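Local structure of endonuclease 8-like L720 (Acanthamoeba polyphaga mimivirus, 4MB7) at residues E165-F170 and C192-L197; N182-E187 and K217-L222. The protein is an endonuclease VIII-like protein of a giant virus, with a helix-two-turn-helix domain and a zinc-binding site. All coordinates share one frame; numbering follows the deposited sequence.

Both contacts lie in the helix-two-turn-helix family region, with their centres about 15 Å apart, and helix 182-191 is the element that relates them. Contact 1 sets the start of helix 167-171 against the loop that leaves helix 182-191; contact 2 packs the first turns of helix 182-191 against the middle of helix 205-230. The two meet directly at Thr168 OG1 and Gln185 OE1, 3.0 Å apart and probably hydrogen-bonded. Zinc stands off from both, about 11 Å from the side chain of Leu195 and about 12 Å from that of Glu187. A sulfate ion sits at the N-terminal end of helix 182-191, in contact 2.

Contact 1: residues E165-F170 and C192-L197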
loop_
_atom_site.group_PDB
_atom_site.type_symbol
_atom_site.label_atom_id
_atom_site.label_comp_id
_atom_site.label_asym_id
_atom_site.label_seq_id
_atom_site.Cartn_x
_atom_site.Cartn_y
_atom_site.Cartn_z
ATOM N N GLU A 165 14.383 -4.111 17.328
ATOM C CA GLU A 165 12.936 -4.323 17.331
ATOM C C GLU A 165 12.548 -5.717 16.845
ATOM O O GLU A 165 13.337 -6.403 16.196
ATOM C CB GLU A 165 12.217 -3.246 16.514
ATOM C CG GLU A 165 12.556 -3.237 15.034
ATOM C CD GLU A 165 11.761 -2.195 14.270
ATOM O OE1 GLU A 165 11.020 -1.423 14.914
ATOM O OE2 GLU A 165 11.872 -2.147 13.026
ATOM N N ILE A 166 11.328 -6.134 17.171
ATOM C CA ILE A 166 10.832 -7.441 16.755
ATOM C C ILE A 166 10.563 -7.465 15.253
ATOM O O ILE A 166 10.375 -6.418 14.632
ATOM C CB ILE A 166 9.554 -7.840 17.516
ATOM C CG1 ILE A 166 8.403 -6.895 17.170
ATOM C CG2 ILE A 166 9.808 -7.852 19.016
ATOM C CD1 ILE A 166 7.058 -7.380 17.658
ATOM N N ILE A 167 10.539 -8.664 14.679
ATOM C CA ILE A 167 10.434 -8.824 13.230
ATOM C C ILE A 167 9.123 -8.283 12.645
ATOM O O ILE A 167 9.122 -7.711 11.558
ATOM C CB ILE A 167 10.676 -10.296 12.791
ATOM C CG1 ILE A 167 10.702 -10.410 11.264
ATOM C CG2 ILE A 167 9.637 -11.230 13.391
ATOM C CD1 ILE A 167 11.763 -9.555 10.612
ATOM N N THR A 168 8.020 -8.450 13.372
ATOM C CA THR A 168 6.724 -7.940 12.927
ATOM C C THR A 168 6.753 -6.424 12.723
ATOM O O THR A 168 6.240 -5.914 11.725
ATOM C CB THR A 168 5.588 -8.317 13.904
ATOM O OG1 THR A 168 5.254 -9.700 13.740
ATOM C CG2 THR A 168 4.343 -7.477 13.640
ATOM N N ASP A 169 7.381 -5.713 13.650
ATOM C CA ASP A 169 7.526 -4.270 13.562
ATOM C C ASP A 169 8.338 -3.880 12.344
ATOM O O ASP A 169 8.009 -2.931 11.659
ATOM C CB ASP A 169 8.214 -3.711 14.807
ATOM C CG ASP A 169 7.246 -3.427 15.940
ATOM O OD1 ASP A 169 6.022 -3.563 15.748
ATOM O OD2 ASP A 169 7.721 -3.062 17.036
ATOM N N PHE A 170 9.403 -4.623 12.079
ATOM C CA PHE A 170 10.286 -4.329 10.957
ATOM C C PHE A 170 9.625 -4.624 9.609
ATOM O O PHE A 170 9.824 -3.890 8.643
ATOM C CB PHE A 170 11.604 -5.097 11.092
ATOM C CG PHE A 170 12.619 -4.746 10.044
ATOM C CD1 PHE A 170 13.055 -3.441 9.892
ATOM C CD2 PHE A 170 13.152 -5.725 9.222
ATOM C CE1 PHE A 170 13.993 -3.114 8.932
ATOM C CE2 PHE A 170 14.092 -5.405 8.261
ATOM C CZ PHE A 170 14.514 -4.099 8.115
ATOM N N CYS A 192 7.792 -19.110 6.921
ATOM C CA CYS A 192 9.220 -19.248 7.174
ATOM C C CYS A 192 9.519 -19.751 8.584
ATOM O O CYS A 192 10.676 -19.781 8.999
ATOM C CB CYS A 192 9.932 -17.915 6.940
ATOM S SG CYS A 192 9.712 -17.244 5.277
ATOM N N LYS A 193 8.471 -20.136 9.310
ATOM C CA LYS A 193 8.606 -20.687 10.659
ATOM C C LYS A 193 9.379 -19.765 11.597
ATOM O O LYS A 193 10.210 -20.217 12.384
ATOM C CB LYS A 193 9.260 -22.074 10.609
ATOM C CG LYS A 193 8.385 -23.140 9.968
ATOM C CD LYS A 193 9.181 -24.390 9.620
ATOM C CE LYS A 193 9.857 -24.983 10.845
ATOM N NZ LYS A 193 8.883 -25.398 11.895
ATOM N N ILE A 194 9.104 -18.469 11.506
ATOM C CA ILE A 194 9.774 -17.484 12.345
ATOM C C ILE A 194 8.800 -16.877 13.349
ATOM O O ILE A 194 7.711 -16.435 12.982
ATOM C CB ILE A 194 10.398 -16.357 11.498
ATOM C CG1 ILE A 194 11.439 -16.931 10.536
ATOM C CG2 ILE A 194 11.021 -15.292 12.393
ATOM C CD1 ILE A 194 12.116 -15.885 9.679
ATOM N N LEU A 195 9.194 -16.866 14.620
ATOM C CA LEU A 195 8.367 -16.282 15.671
ATOM C C LEU A 195 8.310 -14.766 15.507
ATOM O O LEU A 195 9.347 -14.116 15.385
ATOM C CB LEU A 195 8.926 -16.640 17.048
ATOM C CG LEU A 195 8.025 -16.358 18.253
ATOM C CD1 LEU A 195 6.810 -17.274 18.236
ATOM C CD2 LEU A 195 8.797 -16.507 19.555
ATOM N N PRO A 196 7.092 -14.199 15.491
ATOM C CA PRO A 196 6.904 -12.754 15.315
ATOM C C PRO A 196 7.603 -11.931 16.393
ATOM O O PRO A 196 7.964 -10.780 16.148
ATOM C CB PRO A 196 5.386 -12.586 15.428
ATOM C CG PRO A 196 4.836 -13.899 15.011
ATOM C CD PRO A 196 5.807 -14.917 15.532
ATOM N N LEU A 197 7.799 -12.524 17.566
ATOM C CA LEU A 197 8.411 -11.825 18.691
ATOM C C LEU A 197 9.937 -11.836 18.623
ATOM O O LEU A 197 10.604 -11.192 19.433
ATOM C CB LEU A 197 7.941 -12.436 20.012
ATOM C CG LEU A 197 6.432 -12.387 20.260
ATOM C CD1 LEU A 197 6.054 -13.226 21.470
ATOM C CD2 LEU A 197 5.972 -10.949 20.439
#
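Ile166 and Ile167 pack their side chains on the backbone carbonyls of Leu195, Pro196 and Leu197. Ile166 is the one to follow outward. Its CB lies 3.6 Å from Pro196 O, and there the side chain forks. CG2 goes to the next carbonyl, 3.5 Å from Leu197 O, while CG1 and then CD1 stay beside Pro196 O, with CD1 at 3.8 Å. That path follows from a chi1 of 65°, which sets CG1 between the backbone N and the carbonyl carbon.

Ile167 uses a single methyl. Its CG2 faces two carbonyl oxygens, Pro196 O at 3.3 Å and Leu195 O at 3.5 Å, and more distantly meets CG2 of Ile194; the other branch leads away from the loop. On the next residue, Thr168 OG1 touches Pro196 CB at 3.3 Å, the two side chains crossing obliquely. The hydroxyl's probable hydrogen-bond partner is Gln185 on helix 182-191, and Leu189 of that helix touches Ile167, Thr168, Ile194 and Pro196.

Helix 182-191 ends in a Schellman motif with Lys193 at C-prime, and the chain emerging from it packs on the N-cap residue and first turn of helix 167-171, within the helix-two-turn-helix domain.

Contact 2: residues N182-E187 and K217-L222; sequences NILQQE and KIIDLL. With SO4 (sulfate ion), chain D.
Leu184 reaches from helix 182-191 into the side of helix 205-230, where its two methyls meet three residues. CD2 does most of the work: it lies 3.7 Å from Ile218 CG2, 3.8 Å from Ile219 CG1 and 4.1 Å from Leu222 CD1. CD1 adds a second touch on Ile219 CG1, so this CG1 sits against both methyls, and the two side chains cross at about a right angle. Ile218, by contrast, runs past Leu184 in the opposite direction. Extended along CG1 with chi2 at 171°, it carries CD1 to Glu187, 3.7 Å from CB.

Across the contact the touching side-chain atoms are all carbons. Glu187 bends at chi2, -70°, and its carboxylate takes backbone N-H groups of Arg240, Ile241 and Tyr242. The Leu222 flank is looser: Leu222 is partly exposed, as is Ile183, whose CB points toward segment 217-222 without touching it. The sulfate lies apart from the helix pair, where Asn182 N gives a nearly straight bond to its O3 at 3.1 Å; Arg263 and Lys49 also bind this ion, probably from the crystallisation liquor.

The segment axes approach to 10.7 Å, with 128° between their N-to-C directions: an oblique helix pair, more antiparallel than parallel, in the helix-two-turn-helix domain.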
loop_
_atom_site.group_PDB
_atom_site.type_symbol
_atom_site.label_atom_id
_atom_site.label_comp_id
_atom_site.label_asym_id
_atom_site.label_seq_id
_atom_site.Cartn_x
_atom_site.Cartn_y
_atom_site.Cartn_z
ATOM N N ASN A 182 -0.578 -6.061 7.536
ATOM C CA ASN A 182 -0.715 -7.002 8.644
ATOM C C ASN A 182 -0.908 -8.456 8.221
ATOM O O ASN A 182 -0.381 -9.366 8.857
ATOM C CB ASN A 182 -1.854 -6.574 9.572
ATOM C CG ASN A 182 -1.819 -7.295 10.902
ATOM O OD1 ASN A 182 -0.752 -7.514 11.473
ATOM N ND2 ASN A 182 -2.990 -7.676 11.400
ATOM N N ILE A 183 -1.670 -8.676 7.154
ATOM C CA ILE A 183 -1.904 -10.030 6.667
ATOM C C ILE A 183 -0.630 -10.636 6.076
ATOM O O ILE A 183 -0.278 -11.775 6.382
ATOM C CB ILE A 183 -3.038 -10.075 5.625
ATOM C CG1 ILE A 183 -4.363 -9.657 6.266
ATOM C CG2 ILE A 183 -3.158 -11.465 5.021
ATOM C CD1 ILE A 183 -5.553 -9.761 5.336
ATOM N N LEU A 184 0.060 -9.864 5.243
ATOM C CA LEU A 184 1.281 -10.326 4.587
ATOM C C LEU A 184 2.382 -10.694 5.575
ATOM O O LEU A 184 3.019 -11.740 5.441
ATOM C CB LEU A 184 1.804 -9.268 3.613
ATOM C CG LEU A 184 1.128 -9.183 2.245
ATOM C CD1 LEU A 184 1.582 -7.931 1.502
ATOM C CD2 LEU A 184 1.426 -10.429 1.427
ATOM N N GLN A 185 2.609 -9.831 6.561
ATOM C CA GLN A 185 3.697 -10.036 7.509
ATOM C C GLN A 185 3.552 -11.333 8.310
ATOM O O GLN A 185 4.531 -12.046 8.513
ATOM C CB GLN A 185 3.869 -8.819 8.431
ATOM C CG GLN A 185 2.682 -8.517 9.334
ATOM C CD GLN A 185 2.809 -9.171 10.698
ATOM O OE1 GLN A 185 3.850 -9.734 11.033
ATOM N NE2 GLN A 185 1.748 -9.099 11.493
ATOM N N GLN A 186 2.335 -11.650 8.743
ATOM C CA GLN A 186 2.128 -12.842 9.562
ATOM C C GLN A 186 2.034 -14.123 8.732
ATOM O O GLN A 186 2.428 -15.195 9.193
ATOM C CB GLN A 186 0.917 -12.684 10.488
ATOM C CG GLN A 186 -0.415 -12.486 9.791
ATOM C CD GLN A 186 -1.496 -12.017 10.750
ATOM O OE1 GLN A 186 -2.278 -12.816 11.262
ATOM N NE2 GLN A 186 -1.538 -10.714 11.001
ATOM N N GLU A 187 1.520 -14.010 7.510
ATOM C CA GLU A 187 1.495 -15.146 6.596
ATOM C C GLU A 187 2.916 -15.541 6.201
ATOM O O GLU A 187 3.242 -16.726 6.110
ATOM C CB GLU A 187 0.673 -14.826 5.347
ATOM C CG GLU A 187 -0.832 -14.848 5.563
ATOM C CD GLU A 187 -1.368 -16.247 5.803
ATOM O OE1 GLU A 187 -0.810 -17.207 5.233
ATOM O OE2 GLU A 187 -2.348 -16.384 6.564
ATOM N N LYS A 217 6.134 -14.156 -2.873
ATOM C CA LYS A 217 5.347 -15.304 -3.317
ATOM C C LYS A 217 3.866 -15.128 -2.989
ATOM O O LYS A 217 3.004 -15.362 -3.835
ATOM C CB LYS A 217 5.876 -16.591 -2.682
ATOM C CG LYS A 217 5.207 -17.858 -3.191
ATOM C CD LYS A 217 4.288 -18.464 -2.144
ATOM C CE LYS A 217 5.046 -18.792 -0.871
ATOM N NZ LYS A 217 4.175 -19.453 0.138
ATOM N N ILE A 218 3.584 -14.713 -1.758
ATOM C CA ILE A 218 2.216 -14.488 -1.305
ATOM C C ILE A 218 1.560 -13.332 -2.064
ATOM O O ILE A 218 0.378 -13.396 -2.409
ATOM C CB ILE A 218 2.174 -14.228 0.216
ATOM C CG1 ILE A 218 2.770 -15.421 0.965
ATOM C CG2 ILE A 218 0.750 -13.968 0.682
ATOM C CD1 ILE A 218 2.967 -15.186 2.445
ATOM N N ILE A 219 2.334 -12.283 -2.333
ATOM C CA ILE A 219 1.849 -11.168 -3.140
ATOM C C ILE A 219 1.498 -11.644 -4.549
ATOM O O ILE A 219 0.472 -11.250 -5.110
ATOM C CB ILE A 219 2.879 -10.023 -3.202
ATOM C CG1 ILE A 219 2.999 -9.348 -1.835
ATOM C CG2 ILE A 219 2.488 -8.997 -4.262
ATOM C CD1 ILE A 219 4.131 -8.346 -1.745
ATOM N N ASP A 220 2.345 -12.504 -5.107
ATOM C CA ASP A 220 2.090 -13.100 -6.417
ATOM C C ASP A 220 0.801 -13.918 -6.413
ATOM O O ASP A 220 0.015 -13.857 -7.358
ATOM C CB ASP A 220 3.254 -13.997 -6.843
ATOM C CG ASP A 220 4.500 -13.214 -7.205
ATOM O OD1 ASP A 220 4.390 -12.006 -7.506
ATOM O OD2 ASP A 220 5.592 -13.820 -7.196
ATOM N N LEU A 221 0.602 -14.692 -5.349
ATOM C CA LEU A 221 -0.590 -15.520 -5.209
ATOM C C LEU A 221 -1.849 -14.665 -5.102
ATOM O O LEU A 221 -2.865 -14.969 -5.721
ATOM C CB LEU A 221 -0.476 -16.433 -3.985
ATOM C CG LEU A 221 0.518 -17.593 -4.074
ATOM C CD1 LEU A 221 0.605 -18.325 -2.741
ATOM C CD2 LEU A 221 0.119 -18.551 -5.184
ATOM N N LEU A 222 -1.774 -13.598 -4.312
ATOM C CA LEU A 222 -2.891 -12.674 -4.171
ATOM C C LEU A 222 -3.218 -12.003 -5.498
ATOM O O LEU A 222 -4.385 -11.809 -5.832
ATOM C CB LEU A 222 -2.589 -11.620 -3.105
ATOM C CG LEU A 222 -2.679 -12.086 -1.651
ATOM C CD1 LEU A 222 -2.018 -11.082 -0.728
ATOM C CD2 LEU A 222 -4.132 -12.298 -1.256
HETATM S S SO4 D . -2.487 -2.949 7.344
HETATM O O1 SO4 D . -2.202 -2.413 6.017
HETATM O O2 SO4 D . -3.427 -2.068 8.033
HETATM O O3 SO4 D . -3.076 -4.279 7.214
HETATM O O4 SO4 D . -1.250 -3.031 8.114
#